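Local coordinates for protein ribokinase (Arabidopsis thaliana, PDB 6ILS) that catalyses the magnesium- and ATP-dependent phosphorylation of D-ribose at O-5, supplying ribose 5-phosphate for nucleotide and amino acid synthesis or the pentose phosphate pathway, at residues M1-V6 / L52-Y57. Residues are numbered along the deposited sequence; the frame is centred on the assembly and turned at random.
Sequences MAPPLV and LMYPTY
Tyr54 reaches across to Pro3 with its hydroxyl, which donates a hydrogen bond to the carbonyl: Tyr54 OH lies 2.7 Å from Pro3 O, tilted from the carbonyl plane. Its CG stands anti to the backbone N (chi1 -162°), which carries the ring alongside Pro3 to Leu5, where Pro3 O and Leu5 N both meet its edge near the ring plane. Ala2 CB sits 3.6 Å from Tyr54 OH. Val267 and Val270 of helix 257-270 also touch this ring. A phenylalanine in place of Tyr54 would probably leave Pro3 O without this donor and hold the residues ahead of strand 5-8 less firmly.

At Pro55 the backbone pairing begins, Leu5 N donating to Pro55 O at 2.9 Å with a bent N-H...O angle of 138°. The pyrrolidine meanwhile packs against the methionine chain, Pro55 CB lying 3.7 Å from Met1 CG.

Thr56 bridges to Leu5 in parallel register, their side chains side by side on one face of the sheet; Thr56 OG1 turns back to its own segment, donating to Tyr54 O at 2.7 Å from above the carbonyl plane.

Tyr57 carries the ladder on through its N, 2.9 Å from Leu5 O and straighter at 164°. On the Val6 side of the sheet its ring presents an edge to Met1 SD, a Met-aromatic contact with the sulfur 5.2 Å from the ring centroid, while Pro4 CB packs against CD1; His83 stacks on the ring.

Strands 56-63 and 5-8 are thus joined at their starts as neighbours in the parallel part of the central sheet of this PfkB-family kinase. Two backbone bonds fix the register where the strands begin, and the phenol extends the polar grip to Pro3, ahead of the strand, where proline nitrogens offer no N-H for further pairing.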
ATOM      1  N   MET B   1      27.909  14.048 -21.480  1.00 52.81           N
ATOM      2  CA  MET B   1      27.191  14.187 -20.215  1.00 49.16           C
ATOM      3  C   MET B   1      28.058  14.833 -19.129  1.00 44.56           C
ATOM      4  O   MET B   1      29.167  14.372 -18.834  1.00 42.71           O
ATOM      5  CB  MET B   1      26.680  12.821 -19.723  1.00 47.71           C
ATOM      6  CG  MET B   1      25.657  12.914 -18.593  1.00 42.40           C
ATOM      7  SD  MET B   1      25.384  11.394 -17.642  1.00 44.57           S
ATOM      8  CE  MET B   1      25.014  10.225 -18.950  1.00 41.38           C
ATOM      9  N   ALA B   2      27.537  15.905 -18.543  1.00 44.18           N
ATOM     10  CA  ALA B   2      28.160  16.537 -17.385  1.00 41.25           C
ATOM     11  C   ALA B   2      28.262  15.533 -16.237  1.00 36.95           C
ATOM     12  O   ALA B   2      27.479  14.571 -16.175  1.00 38.93           O
ATOM     13  CB  ALA B   2      27.364  17.759 -16.964  1.00 36.26           C
ATOM     14  N   PRO B   3      29.238  15.721 -15.337  1.00 34.04           N
ATOM     15  CA  PRO B   3      29.295  14.798 -14.202  1.00 30.63           C
ATOM     16  C   PRO B   3      27.986  14.843 -13.422  1.00 23.69           C
ATOM     17  O   PRO B   3      27.568  15.899 -12.958  1.00 24.49           O
ATOM     18  CB  PRO B   3      30.489  15.309 -13.375  1.00 30.99           C
ATOM     19  CG  PRO B   3      30.787  16.683 -13.914  1.00 35.04           C
ATOM     20  CD  PRO B   3      30.379  16.655 -15.348  1.00 37.35           C
ATOM     21  N   PRO B   4      27.326  13.690 -13.314  1.00 22.29           N
ATOM     22  CA  PRO B   4      25.926  13.662 -12.899  1.00 22.82           C
ATOM     23  C   PRO B   4      25.697  13.880 -11.424  1.00 21.69           C
ATOM     24  O   PRO B   4      26.583  13.639 -10.588  1.00 19.25           O
ATOM     25  CB  PRO B   4      25.485  12.244 -13.283  1.00 25.65           C
ATOM     26  CG  PRO B   4      26.742  11.440 -13.171  1.00 25.81           C
ATOM     27  CD  PRO B   4      27.823  12.353 -13.682  1.00 26.21           C
ATOM     28  N   LEU B   5      24.482  14.332 -11.114  1.00 18.52           N
ATOM     29  CA  LEU B   5      23.972  14.245  -9.752  1.00 17.83           C
ATOM     30  C   LEU B   5      23.696  12.787  -9.453  1.00 19.61           C
ATOM     31  O   LEU B   5      22.907  12.131 -10.148  1.00 18.87           O
ATOM     32  CB  LEU B   5      22.694  15.076  -9.568  1.00 16.89           C
ATOM     33  CG  LEU B   5      21.835  14.744  -8.337  1.00 19.52           C
ATOM     34  CD1 LEU B   5      22.563  15.123  -7.058  1.00 17.98           C
ATOM     35  CD2 LEU B   5      20.481  15.461  -8.410  1.00 17.80           C
ATOM     36  N   VAL B   6      24.349  12.263  -8.422  1.00 16.04           N
ATOM     37  CA  VAL B   6      24.085  10.885  -8.021  1.00 16.11           C
ATOM     38  C   VAL B   6      23.470  10.817  -6.637  1.00 16.59           C
ATOM     39  O   VAL B   6      24.055  11.250  -5.646  1.00 16.62           O
ATOM     40  CB  VAL B   6      25.358  10.034  -8.061  1.00 18.87           C
ATOM     41  CG1 VAL B   6      25.044   8.617  -7.572  1.00 20.93           C
ATOM     42  CG2 VAL B   6      25.906  10.023  -9.460  1.00 21.40           C
ATOM     43  N   LEU B  52      14.857  19.116 -13.154  1.00 15.68           N
ATOM     44  CA  LEU B  52      15.616  20.383 -13.304  1.00 18.73           C
ATOM     45  C   LEU B  52      16.621  20.292 -14.456  1.00 20.90           C
ATOM     46  O   LEU B  52      17.433  21.170 -14.546  1.00 22.84           O
ATOM     47  CB  LEU B  52      16.313  20.747 -11.995  1.00 17.93           C
ATOM     48  CG  LEU B  52      15.408  21.092 -10.819  1.00 19.80           C
ATOM     49  CD1 LEU B  52      16.232  21.291  -9.576  1.00 15.58           C
ATOM     50  CD2 LEU B  52      14.565  22.323 -11.084  1.00 19.98           C
ATOM     51  N   MET B  53      16.521  19.210 -15.210  1.00 21.05           N
ATOM     52  CA  MET B  53      17.340  18.967 -16.416  1.00 23.61           C
ATOM     53  C   MET B  53      18.834  18.833 -16.103  1.00 23.92           C
ATOM     54  O   MET B  53      19.629  19.289 -16.883  1.00 20.78           O
ATOM     55  CB  MET B  53      17.092  20.024 -17.493  1.00 24.71           C
ATOM     56  CG  MET B  53      15.634  20.263 -17.721  1.00 27.57           C
ATOM     57  SD  MET B  53      14.894  18.798 -18.382  1.00 34.96           S
ATOM     58  CE  MET B  53      15.892  18.502 -19.828  1.00 24.05           C
ATOM     59  N   TYR B  54      19.173  18.225 -14.975  1.00 21.24           N
ATOM     60  CA  TYR B  54      20.589  17.891 -14.721  1.00 19.56           C
ATOM     61  C   TYR B  54      20.712  16.367 -14.762  1.00 21.80           C
ATOM     62  O   TYR B  54      19.849  15.748 -14.217  1.00 21.42           O
ATOM     63  CB  TYR B  54      21.116  18.437 -13.402  1.00 21.61           C
ATOM     64  CG  TYR B  54      22.618  18.443 -13.393  1.00 20.58           C
ATOM     65  CD1 TYR B  54      23.321  19.465 -13.995  1.00 22.59           C
ATOM     66  CD2 TYR B  54      23.329  17.393 -12.856  1.00 18.66           C
ATOM     67  CE1 TYR B  54      24.699  19.462 -14.027  1.00 23.90           C
ATOM     68  CE2 TYR B  54      24.704  17.372 -12.886  1.00 23.41           C
ATOM     69  CZ  TYR B  54      25.390  18.405 -13.479  1.00 25.51           C
ATOM     70  OH  TYR B  54      26.743  18.391 -13.501  1.00 27.39           O
ATOM     71  N   PRO B  55      21.719  15.793 -15.449  1.00 20.41           N
ATOM     72  CA  PRO B  55      21.889  14.352 -15.549  1.00 21.66           C
ATOM     73  C   PRO B  55      21.853  13.762 -14.138  1.00 22.13           C
ATOM     74  O   PRO B  55      22.690  14.083 -13.402  1.00 20.90           O
ATOM     75  CB  PRO B  55      23.305  14.173 -16.099  1.00 24.60           C
ATOM     76  CG  PRO B  55      23.595  15.450 -16.806  1.00 27.59           C
ATOM     77  CD  PRO B  55      22.765  16.515 -16.144  1.00 22.29           C
ATOM     78  N   THR B  56      20.901  12.876 -13.881  1.00 19.69           N
ATOM     79  CA  THR B  56      20.692  12.381 -12.517  1.00 19.07           C
ATOM     80  C   THR B  56      20.545  10.860 -12.466  1.00 20.02           C
ATOM     81  O   THR B  56      19.740  10.286 -13.208  1.00 20.57           O
ATOM     82  CB  THR B  56      19.435  13.026 -11.895  1.00 19.38           C
ATOM     83  OG1 THR B  56      19.613  14.448 -11.827  1.00 22.44           O
ATOM     84  CG2 THR B  56      19.188  12.492 -10.491  1.00 19.21           C
ATOM     85  N   TYR B  57      21.327  10.217 -11.600  1.00 17.51           N
ATOM     86  CA  TYR B  57      21.255   8.788 -11.348  1.00 19.35           C
ATOM     87  C   TYR B  57      20.686   8.543  -9.960  1.00 20.66           C
ATOM     88  O   TYR B  57      21.031   9.252  -9.014  1.00 18.22           O
ATOM     89  CB  TYR B  57      22.651   8.138 -11.425  1.00 20.19           C
ATOM     90  CG  TYR B  57      23.171   8.008 -12.826  1.00 21.35           C
ATOM     91  CD1 TYR B  57      23.656   9.116 -13.507  1.00 22.30           C
ATOM     92  CD2 TYR B  57      23.160   6.786 -13.480  1.00 22.28           C
ATOM     93  CE1 TYR B  57      24.115   9.013 -14.799  1.00 28.46           C
ATOM     94  CE2 TYR B  57      23.620   6.673 -14.780  1.00 23.63           C
ATOM     95  CZ  TYR B  57      24.098   7.785 -15.429  1.00 26.65           C
ATOM     96  OH  TYR B  57      24.558   7.688 -16.717  1.00 29.22           O
TER